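Local coordinates for putative capsid protein of prophage (Escherichia coli CFT073, PDB 3BQW) that probably forms the repeating subunit of a phage head shell, at residues N169-A174 / V346-A351; W163-K168 / A340-F345; I260-K265 / K274-P279; C202-M207 / G255-I260. All coordinates share one frame; numbering follows the deposited sequence.

How the contacts relate
Three of the four contacts belong to one mixed sheet: contact 1 pairs its strands 170-172 and 346-349, contact 4 pairs 206-209 with 257-267, and contact 3 lies at the hairpin of 257-267 with 273-275. Contacts 3 and 4 share I260, although their centres stand about 18 Å apart. Contact 2 joins the two loops that lead into the strands of contact 1, and K344 CG reaches C202 SG of contact 4 at 3.6 Å. Contact 4 is buried and the others partly so. Ladders of backbone bonds dominate contacts 1 and 4, contact 3 combines one such bond with waters and aromatic rings, and contact 2 is apolar packing with a single water bridge.

Contact 1. Residues N169-A174 / V346-A351; sequences NIIEQA and VTVKIA
Strands 170-172 and 346-349 run parallel, their axes 4.7 Å apart at closest approach and 19° from alignment, as edge and inner neighbour of a mixed sheet. The ladder is regular: T347 N donates to N169 O (2.9 Å), I171 N to T347 O (2.7 Å), K349 N to I171 O, and Q173 N to K349 O. Residues of 346-349 alternately serve the two neighbours, since V346 and V348 bond through their backbones to L284 and L282 of antiparallel strand 281-285. On one face I171 lies beside V348, with CB 4.1 Å from V348 CG2, and its extended CG1 branch (chi2 177°) carries CD1 back to V346 CG1 at 3.8 Å. Y196 of helix 190-198 packs against both I171 and V348 there. The other face bears E172 and K349 side by side, where the carboxylate atom E172 OE2 meets the aliphatic K349 CD at 3.8 Å. The lysine then bends at its last torsion, and K349 NZ forms its salt bridge with D280 instead. Past the strand, Q173 runs alongside I350. One water closes this end, accepting from A174 N at 2.9 Å and donating to K349 O at 3.0 Å.

Contact 2. Residues W163-K168 / A340-F345; sequences WKIPEK and ADIRKF
Two loops that each precede a strand of the mixed sheet meet here in a small hydrophobic contact built on I342 and I165. I342 points into 163-168 and crosses I165 at about a right angle, I342 CG1 to I165 CG1 at 3.8 Å. The CG1 branch of I342, set opposite the backbone N (chi1 -154°), faces I165. Its other branch, I342 CG2, rests 3.5 Å from the carbonyl oxygen W163 O. I165 CD1 also comes 3.6 Å from F345 O. Beyond it, the ring atom P166 CD packs on the aliphatic R343 CG at 3.9 Å. The charged end of R343 turns back to its own loop: NE donates to the syn lone pair of D341 OD1 (2.9 Å, 174°), and OD1 lies 3° out of the guanidinium plane. NH2 reaches D341 OD2 from above the carboxylate plane. Because OD1 also accepts from R343 N, closing an Asx turn, three bonds fix this carboxylate and the rotation of the arginine. Helix 113-146 packs against W163 and F345. A water bridges the loops, accepting from K168 NZ at 3.1 Å and donating to R343 O at 3.2 Å.

Contact 3. Residues I260-K265 / K274-P279; sequences IVYSGK and KYFLEP
At the hairpin of strands 257-267 and 273-275 the runs 262-265 and 274-277 are 157° apart in direction, nearly antiparallel, with K265 and Y275 as a non-hydrogen-bonded pair whose CA atoms are 4.4 Å apart. The direct backbone bond is F276 N to G264 O, 3.1 Å long, its donor tilted 27° from the carbonyl plane. Beyond it two waters lie between the segments: one sits by G264 O and accepts from L277 N at 2.9 Å, and a second lies 2.6 Å from Y262 O and 2.7 Å from L277 O. Y262 reaches across to 274-279, CG opposite its backbone N (chi1 179°). The edge of its ring meets F276 CB and L277 CB, Y262 CD2 standing 3.7 Å from L277 CB, while G264 N lies 4.2 Å above the ring centre. K265 and Y275 run alongside each other, the methylene K265 CE 3.7 Å from Y275 CE1. Helix 113-146 packs behind F276 and L277. The chemistry is thus divided: the edge of the Y262 ring packs on the F276 and L277 methylenes, with its hydroxyl turned to a weak hydrogen bond with E137 of the helix, while the two waters link backbone groups that make no direct bond.

Contact 4. Residues C202-M207 / G255-I260; sequences CPANVM and GDLALI
The bond that opens this ladder is met from an unusual direction: A258 N approaches N205 O from 53° above the carbonyl plane, at 3.0 Å, although the N-H itself points straight at the oxygen. N205 is also half of a classic beta bulge, for it and V206 both face G285 of the neighbouring antiparallel strand 281-285, and the off-plane approach is consistent with that irregularity. The next bonds are regular, with M207 N to A258 O at 2.7 Å and I260 N to M207 O at 3.0 Å, both close to linear with the carbonyl. On one face V206 and A258 are paired, and V206 CG2, placed opposite its backbone N, crosses to I260 CD1 at 3.7 Å. A237 of helix 236-241 touches both V206 and A258. On the other face M207 lies side by side with L259, its chain bent at the thioether (chi3 52°) to bring CE to L259 CD2 at 3.5 Å, a tight carbon pair. The end of L257 leans toward 202-207, CD1 3.6 Å from V206 N, and its CG packs on M207 CB at 4.0 Å. At the outer end a water donates to A204 O, and weakly to D256 OD2. The whole is a parallel strand pair inside a mixed sheet: 206-209 lies between parallel 257-267 and antiparallel 281-285, with a helix packed on its V206 face.

Contact 1. Residues N169-A174 / V346-A351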
# COMPACT_ATOMS: atom_id res chain seq x y z
N ASN A 169 6.23 -14.73 15.07
CA ASN A 169 5.14 -14.33 14.14
C ASN A 169 5.51 -14.49 12.67
O ASN A 169 4.67 -14.36 11.80
CB ASN A 169 4.72 -12.88 14.39
CG ASN A 169 3.86 -12.74 15.61
OD1 ASN A 169 2.82 -12.06 15.57
ND2 ASN A 169 4.25 -13.39 16.69
N ILE A 170 6.79 -14.75 12.39
CA ILE A 170 7.27 -14.94 11.04
C ILE A 170 7.73 -16.38 10.99
O ILE A 170 8.71 -16.74 11.62
CB ILE A 170 8.45 -13.99 10.69
CG1 ILE A 170 8.03 -12.53 10.75
CG2 ILE A 170 9.00 -14.26 9.27
CD1 ILE A 170 9.25 -11.56 10.69
N ILE A 171 7.00 -17.19 10.24
CA ILE A 171 7.13 -18.63 10.30
C ILE A 171 7.58 -19.14 8.94
O ILE A 171 7.14 -18.65 7.91
CB ILE A 171 5.78 -19.29 10.67
CG1 ILE A 171 5.31 -18.84 12.07
CG2 ILE A 171 5.86 -20.81 10.55
CD1 ILE A 171 3.91 -19.39 12.51
N GLU A 172 8.47 -20.12 8.92
CA GLU A 172 8.82 -20.78 7.67
C GLU A 172 8.51 -22.26 7.77
O GLU A 172 8.92 -22.90 8.70
CB GLU A 172 10.30 -20.59 7.36
CG GLU A 172 10.61 -19.15 7.04
CD GLU A 172 12.02 -18.96 6.50
OE1 GLU A 172 12.85 -19.89 6.64
OE2 GLU A 172 12.30 -17.87 5.94
N GLN A 173 7.78 -22.79 6.79
CA GLN A 173 7.50 -24.22 6.76
C GLN A 173 8.78 -25.09 6.74
O GLN A 173 8.79 -26.18 7.30
CB GLN A 173 6.57 -24.59 5.62
CG GLN A 173 5.11 -24.22 5.92
CD GLN A 173 4.10 -24.96 5.04
OE1 GLN A 173 2.91 -25.08 5.37
NE2 GLN A 173 4.56 -25.42 3.91
N ALA A 174 9.85 -24.58 6.14
CA ALA A 174 11.12 -25.30 6.11
C ALA A 174 11.75 -25.55 7.49
O ALA A 174 12.64 -26.36 7.57
CB ALA A 174 12.13 -24.59 5.20
N VAL A 346 0.61 -12.76 11.49
CA VAL A 346 1.47 -13.91 11.35
C VAL A 346 1.72 -14.12 9.85
O VAL A 346 0.78 -14.18 9.07
CB VAL A 346 0.83 -15.17 12.00
CG1 VAL A 346 1.69 -16.42 11.76
CG2 VAL A 346 0.56 -14.95 13.53
N THR A 347 2.97 -14.23 9.46
CA THR A 347 3.33 -14.51 8.05
C THR A 347 4.03 -15.88 7.94
O THR A 347 4.95 -16.21 8.71
CB THR A 347 4.23 -13.39 7.47
OG1 THR A 347 3.54 -12.14 7.58
CG2 THR A 347 4.61 -13.65 6.00
N VAL A 348 3.57 -16.68 6.98
CA VAL A 348 4.09 -18.01 6.77
C VAL A 348 4.61 -18.17 5.35
O VAL A 348 3.91 -17.86 4.40
CB VAL A 348 3.06 -19.11 7.10
CG1 VAL A 348 3.72 -20.56 7.07
CG2 VAL A 348 2.40 -18.83 8.45
N LYS A 349 5.88 -18.59 5.24
CA LYS A 349 6.49 -18.98 3.98
C LYS A 349 6.28 -20.47 3.79
O LYS A 349 6.81 -21.28 4.54
CB LYS A 349 7.97 -18.66 3.98
CG LYS A 349 8.68 -18.78 2.65
CD LYS A 349 10.16 -18.47 2.81
CE LYS A 349 10.96 -18.95 1.61
NZ LYS A 349 10.70 -18.07 0.44
N ILE A 350 5.47 -20.84 2.81
CA ILE A 350 5.20 -22.24 2.62
C ILE A 350 6.34 -22.87 1.81
O ILE A 350 7.10 -22.20 1.12
CB ILE A 350 3.80 -22.57 2.00
CG1 ILE A 350 3.74 -22.19 0.51
CG2 ILE A 350 2.64 -21.95 2.88
CD1 ILE A 350 2.66 -22.93 -0.30
N ALA A 351 6.47 -24.16 1.96
CA ALA A 351 7.48 -24.91 1.24
C ALA A 351 6.93 -26.30 1.07
O ALA A 351 7.66 -27.12 0.54
CB ALA A 351 8.81 -24.92 2.02
O HOH W 1 9.67 -22.30 4.38

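Contact 2. Residues W163-K168 / A340-F345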
# COMPACT_ATOMS: atom_id res chain seq x y z
N TRP A 163 9.13 -1.97 13.61
CA TRP A 163 7.97 -2.07 14.50
C TRP A 163 8.10 -3.24 15.49
O TRP A 163 7.25 -3.41 16.35
CB TRP A 163 6.71 -2.25 13.69
CG TRP A 163 6.48 -1.12 12.67
CD1 TRP A 163 6.60 -1.21 11.31
CD2 TRP A 163 6.14 0.24 12.97
NE1 TRP A 163 6.33 0.03 10.74
CE2 TRP A 163 6.04 0.93 11.73
CE3 TRP A 163 5.91 0.95 14.16
CZ2 TRP A 163 5.71 2.28 11.64
CZ3 TRP A 163 5.58 2.30 14.07
CH2 TRP A 163 5.49 2.95 12.82
N LYS A 164 9.18 -4.01 15.34
CA LYS A 164 9.58 -5.09 16.26
C LYS A 164 8.48 -6.15 16.32
O LYS A 164 7.90 -6.39 17.38
CB LYS A 164 9.93 -4.57 17.67
CG LYS A 164 11.08 -3.54 17.77
CD LYS A 164 12.45 -4.10 18.17
CE LYS A 164 13.36 -3.06 18.88
NZ LYS A 164 14.84 -3.35 18.75
N ILE A 165 8.19 -6.78 15.19
CA ILE A 165 7.23 -7.87 15.21
C ILE A 165 7.91 -9.06 15.93
O ILE A 165 9.10 -9.30 15.73
CB ILE A 165 6.71 -8.20 13.78
CG1 ILE A 165 5.35 -8.93 13.87
CG2 ILE A 165 7.73 -9.00 12.97
CD1 ILE A 165 4.76 -9.35 12.53
N PRO A 166 7.20 -9.75 16.83
CA PRO A 166 7.85 -10.92 17.42
C PRO A 166 8.33 -11.92 16.37
O PRO A 166 7.67 -12.11 15.35
CB PRO A 166 6.75 -11.51 18.33
CG PRO A 166 5.89 -10.34 18.65
CD PRO A 166 5.85 -9.56 17.37
N GLU A 167 9.49 -12.52 16.61
CA GLU A 167 10.08 -13.51 15.71
C GLU A 167 9.21 -14.73 15.46
O GLU A 167 9.19 -15.25 14.36
CB GLU A 167 11.45 -13.98 16.26
CG GLU A 167 12.52 -12.91 16.19
CD GLU A 167 13.95 -13.45 16.46
OE1 GLU A 167 14.12 -14.47 17.18
OE2 GLU A 167 14.90 -12.82 15.91
N LYS A 168 8.53 -15.19 16.50
CA LYS A 168 7.59 -16.31 16.38
C LYS A 168 6.43 -16.01 15.40
O LYS A 168 5.71 -16.93 15.00
CB LYS A 168 7.00 -16.63 17.74
CG LYS A 168 5.92 -15.59 18.20
CD LYS A 168 5.50 -15.79 19.67
CE LYS A 168 4.43 -14.82 20.05
NZ LYS A 168 3.21 -15.03 19.22
N ALA A 340 -1.72 -0.56 13.86
CA ALA A 340 -2.35 -0.54 15.15
C ALA A 340 -1.49 -1.44 16.03
O ALA A 340 -0.69 -0.93 16.78
CB ALA A 340 -3.82 -0.99 15.09
N ASP A 341 -1.61 -2.76 15.89
CA ASP A 341 -0.82 -3.71 16.69
C ASP A 341 -0.13 -4.74 15.78
O ASP A 341 -0.79 -5.64 15.25
CB ASP A 341 -1.73 -4.39 17.72
CG ASP A 341 -0.99 -5.26 18.71
OD1 ASP A 341 0.23 -5.46 18.59
OD2 ASP A 341 -1.65 -5.74 19.65
N ILE A 342 1.19 -4.60 15.61
CA ILE A 342 1.97 -5.48 14.72
C ILE A 342 1.97 -6.94 15.19
O ILE A 342 2.22 -7.86 14.42
CB ILE A 342 3.45 -4.94 14.55
CG1 ILE A 342 4.06 -5.40 13.21
CG2 ILE A 342 4.34 -5.27 15.79
CD1 ILE A 342 3.49 -4.65 11.95
N ARG A 343 1.69 -7.15 16.47
CA ARG A 343 1.76 -8.50 17.04
C ARG A 343 0.62 -9.40 16.57
O ARG A 343 0.64 -10.58 16.77
CB ARG A 343 1.79 -8.42 18.57
CG ARG A 343 2.94 -7.57 19.11
CD ARG A 343 2.78 -7.36 20.60
NE ARG A 343 1.57 -6.61 20.91
CZ ARG A 343 1.11 -6.39 22.14
NH1 ARG A 343 1.74 -6.85 23.21
NH2 ARG A 343 -0.01 -5.69 22.30
N LYS A 344 -0.38 -8.81 15.93
CA LYS A 344 -1.55 -9.53 15.45
C LYS A 344 -1.45 -9.98 13.99
O LYS A 344 -2.48 -10.30 13.37
CB LYS A 344 -2.78 -8.64 15.65
CG LYS A 344 -3.07 -8.32 17.09
CD LYS A 344 -4.33 -7.43 17.19
CE LYS A 344 -4.77 -7.25 18.66
NZ LYS A 344 -5.31 -5.88 18.87
N PHE A 345 -0.24 -10.00 13.44
CA PHE A 345 0.03 -10.48 12.09
C PHE A 345 0.97 -11.67 12.17
O PHE A 345 1.97 -11.62 12.88
CB PHE A 345 0.71 -9.38 11.28
CG PHE A 345 -0.17 -8.19 11.05
CD1 PHE A 345 -1.19 -8.25 10.10
CD2 PHE A 345 0.01 -7.04 11.76
CE1 PHE A 345 -1.99 -7.18 9.87
CE2 PHE A 345 -0.79 -5.95 11.55
CZ PHE A 345 -1.80 -6.02 10.59
O HOH W 2 2.34 -12.04 19.11

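Contact 3. Residues I260-K265 / K274-P279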
# COMPACT_ATOMS: atom_id res chain seq x y z
N ILE A 260 -8.45 -14.81 0.79
CA ILE A 260 -8.11 -13.83 -0.22
C ILE A 260 -6.79 -14.26 -0.87
O ILE A 260 -5.79 -14.51 -0.18
CB ILE A 260 -7.95 -12.39 0.40
CG1 ILE A 260 -9.22 -11.96 1.15
CG2 ILE A 260 -7.60 -11.36 -0.69
CD1 ILE A 260 -9.16 -10.49 1.74
N VAL A 261 -6.81 -14.37 -2.19
CA VAL A 261 -5.61 -14.53 -2.98
C VAL A 261 -5.21 -13.17 -3.53
O VAL A 261 -6.02 -12.49 -4.16
CB VAL A 261 -5.78 -15.53 -4.13
CG1 VAL A 261 -4.47 -15.68 -4.92
CG2 VAL A 261 -6.28 -16.88 -3.58
N TYR A 262 -3.96 -12.80 -3.31
CA TYR A 262 -3.48 -11.47 -3.60
C TYR A 262 -2.31 -11.56 -4.56
O TYR A 262 -1.32 -12.18 -4.26
CB TYR A 262 -3.04 -10.81 -2.30
CG TYR A 262 -2.47 -9.41 -2.38
CD1 TYR A 262 -3.29 -8.31 -2.59
CD2 TYR A 262 -1.14 -9.17 -2.16
CE1 TYR A 262 -2.77 -7.00 -2.60
CE2 TYR A 262 -0.62 -7.87 -2.17
CZ TYR A 262 -1.44 -6.80 -2.38
OH TYR A 262 -0.92 -5.52 -2.40
N SER A 263 -2.46 -10.91 -5.71
CA SER A 263 -1.50 -11.01 -6.81
C SER A 263 -1.01 -9.65 -7.29
O SER A 263 -0.45 -9.56 -8.37
CB SER A 263 -2.15 -11.74 -8.00
OG SER A 263 -2.70 -12.98 -7.58
N GLY A 264 -1.19 -8.61 -6.48
CA GLY A 264 -0.70 -7.28 -6.83
C GLY A 264 0.80 -7.16 -7.12
O GLY A 264 1.64 -7.72 -6.42
N LYS A 265 1.12 -6.37 -8.14
CA LYS A 265 2.50 -6.13 -8.51
C LYS A 265 2.80 -4.64 -8.59
O LYS A 265 1.91 -3.80 -8.72
CB LYS A 265 2.82 -6.78 -9.86
CG LYS A 265 2.52 -8.27 -9.94
CD LYS A 265 2.97 -8.82 -11.28
CE LYS A 265 2.17 -10.08 -11.70
NZ LYS A 265 0.83 -9.76 -12.35
N LYS A 274 7.55 -6.70 -9.76
CA LYS A 274 7.68 -7.49 -8.54
C LYS A 274 6.34 -7.65 -7.87
O LYS A 274 5.46 -6.80 -8.03
CB LYS A 274 8.63 -6.79 -7.58
CG LYS A 274 10.00 -6.54 -8.13
CD LYS A 274 11.03 -6.44 -7.01
CE LYS A 274 12.46 -6.69 -7.50
NZ LYS A 274 12.58 -7.94 -8.31
N TYR A 275 6.19 -8.73 -7.10
CA TYR A 275 5.01 -8.91 -6.27
C TYR A 275 5.16 -8.13 -4.98
O TYR A 275 6.23 -8.09 -4.38
CB TYR A 275 4.81 -10.38 -5.91
CG TYR A 275 4.36 -11.24 -7.05
CD1 TYR A 275 3.04 -11.20 -7.50
CD2 TYR A 275 5.25 -12.09 -7.69
CE1 TYR A 275 2.63 -11.99 -8.55
CE2 TYR A 275 4.85 -12.89 -8.73
CZ TYR A 275 3.55 -12.84 -9.16
OH TYR A 275 3.17 -13.65 -10.22
N PHE A 276 4.08 -7.53 -4.54
CA PHE A 276 3.99 -6.98 -3.19
C PHE A 276 4.17 -8.09 -2.17
O PHE A 276 4.94 -7.97 -1.24
CB PHE A 276 2.63 -6.33 -2.98
CG PHE A 276 2.48 -5.01 -3.65
CD1 PHE A 276 3.23 -3.92 -3.25
CD2 PHE A 276 1.56 -4.84 -4.68
CE1 PHE A 276 3.05 -2.68 -3.87
CE2 PHE A 276 1.39 -3.63 -5.29
CZ PHE A 276 2.13 -2.55 -4.89
N LEU A 277 3.40 -9.16 -2.36
CA LEU A 277 3.44 -10.33 -1.51
C LEU A 277 4.00 -11.48 -2.34
O LEU A 277 3.38 -11.90 -3.31
CB LEU A 277 2.02 -10.66 -1.03
CG LEU A 277 1.85 -11.79 -0.01
CD1 LEU A 277 2.51 -11.43 1.33
CD2 LEU A 277 0.35 -12.16 0.18
N GLU A 278 5.15 -11.98 -1.93
CA GLU A 278 5.76 -13.10 -2.60
C GLU A 278 4.76 -14.23 -2.67
O GLU A 278 4.00 -14.46 -1.70
CB GLU A 278 7.02 -13.58 -1.88
CG GLU A 278 8.23 -12.70 -2.10
CD GLU A 278 8.43 -12.38 -3.57
OE1 GLU A 278 8.50 -13.34 -4.39
OE2 GLU A 278 8.49 -11.17 -3.90
N PRO A 279 4.74 -14.93 -3.80
CA PRO A 279 3.68 -15.89 -4.06
C PRO A 279 3.61 -17.05 -3.09
O PRO A 279 2.55 -17.64 -2.98
CB PRO A 279 4.00 -16.40 -5.47
CG PRO A 279 4.93 -15.41 -6.06
CD PRO A 279 5.70 -14.87 -4.92
O HOH W 3 1.17 -12.58 -4.79
O HOH W 4 1.41 -9.55 -4.38

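Contact 4. Residues C202-M207 / G255-I260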
# COMPACT_ATOMS: atom_id res chain seq x y z
N CYS A 202 -4.42 -13.78 19.23
CA CYS A 202 -5.80 -13.29 19.08
C CYS A 202 -6.40 -13.95 17.83
O CYS A 202 -5.66 -14.57 17.06
CB CYS A 202 -5.84 -11.76 18.95
SG CYS A 202 -5.41 -11.07 17.33
N PRO A 203 -7.72 -13.88 17.65
CA PRO A 203 -8.25 -14.56 16.49
C PRO A 203 -7.82 -13.93 15.18
O PRO A 203 -7.75 -12.71 15.06
CB PRO A 203 -9.77 -14.43 16.66
CG PRO A 203 -10.00 -13.90 18.01
CD PRO A 203 -8.77 -13.23 18.46
N ALA A 204 -7.56 -14.76 14.19
CA ALA A 204 -7.38 -14.29 12.83
C ALA A 204 -8.69 -14.50 12.10
O ALA A 204 -9.30 -15.57 12.18
CB ALA A 204 -6.25 -15.06 12.14
N ASN A 205 -9.13 -13.47 11.37
CA ASN A 205 -10.35 -13.56 10.58
C ASN A 205 -10.12 -13.34 9.07
O ASN A 205 -11.06 -13.32 8.29
CB ASN A 205 -11.45 -12.63 11.17
CG ASN A 205 -11.23 -11.16 10.86
OD1 ASN A 205 -10.17 -10.75 10.40
ND2 ASN A 205 -12.26 -10.34 11.14
N VAL A 206 -8.87 -13.19 8.68
CA VAL A 206 -8.51 -13.06 7.27
C VAL A 206 -7.19 -13.78 6.98
O VAL A 206 -6.25 -13.73 7.77
CB VAL A 206 -8.49 -11.57 6.81
CG1 VAL A 206 -7.39 -10.75 7.51
CG2 VAL A 206 -8.42 -11.48 5.28
N MET A 207 -7.16 -14.55 5.88
CA MET A 207 -5.94 -15.16 5.36
C MET A 207 -5.70 -14.64 3.94
O MET A 207 -6.48 -14.93 3.04
CB MET A 207 -5.99 -16.69 5.41
CG MET A 207 -4.63 -17.38 5.08
SD MET A 207 -4.47 -19.17 5.33
CE MET A 207 -5.84 -19.83 4.45
N GLY A 255 -14.45 -21.60 7.92
CA GLY A 255 -14.97 -21.24 9.24
C GLY A 255 -15.14 -19.73 9.26
O GLY A 255 -15.81 -19.19 8.40
N ASP A 256 -14.52 -19.06 10.23
CA ASP A 256 -14.61 -17.59 10.32
C ASP A 256 -13.41 -16.89 9.69
O ASP A 256 -13.23 -15.69 9.87
CB ASP A 256 -14.88 -17.10 11.77
CG ASP A 256 -13.82 -17.55 12.79
OD1 ASP A 256 -12.82 -18.23 12.41
OD2 ASP A 256 -14.00 -17.21 13.99
N LEU A 257 -12.64 -17.62 8.89
CA LEU A 257 -11.44 -17.12 8.23
C LEU A 257 -11.73 -16.81 6.78
O LEU A 257 -12.04 -17.71 6.00
CB LEU A 257 -10.35 -18.17 8.31
CG LEU A 257 -8.92 -17.82 7.94
CD1 LEU A 257 -8.40 -16.80 8.91
CD2 LEU A 257 -8.04 -19.10 7.98
N ALA A 258 -11.66 -15.53 6.41
CA ALA A 258 -11.88 -15.11 5.03
C ALA A 258 -10.63 -15.42 4.23
O ALA A 258 -9.52 -15.28 4.74
CB ALA A 258 -12.19 -13.62 4.96
N LEU A 259 -10.84 -15.81 2.97
CA LEU A 259 -9.79 -16.30 2.11
C LEU A 259 -9.63 -15.40 0.90
O LEU A 259 -10.55 -15.24 0.10
CB LEU A 259 -10.09 -17.73 1.64
CG LEU A 259 -10.38 -18.82 2.68
CD1 LEU A 259 -10.95 -20.04 1.94
CD2 LEU A 259 -9.13 -19.21 3.53
N ILE A 260 -8.45 -14.81 0.79
CA ILE A 260 -8.11 -13.83 -0.22
C ILE A 260 -6.79 -14.26 -0.87
O ILE A 260 -5.79 -14.51 -0.18
CB ILE A 260 -7.95 -12.39 0.40
CG1 ILE A 260 -9.22 -11.96 1.15
CG2 ILE A 260 -7.60 -11.36 -0.69
CD1 ILE A 260 -9.16 -10.49 1.74
O HOH W 5 -11.49 -15.75 14.00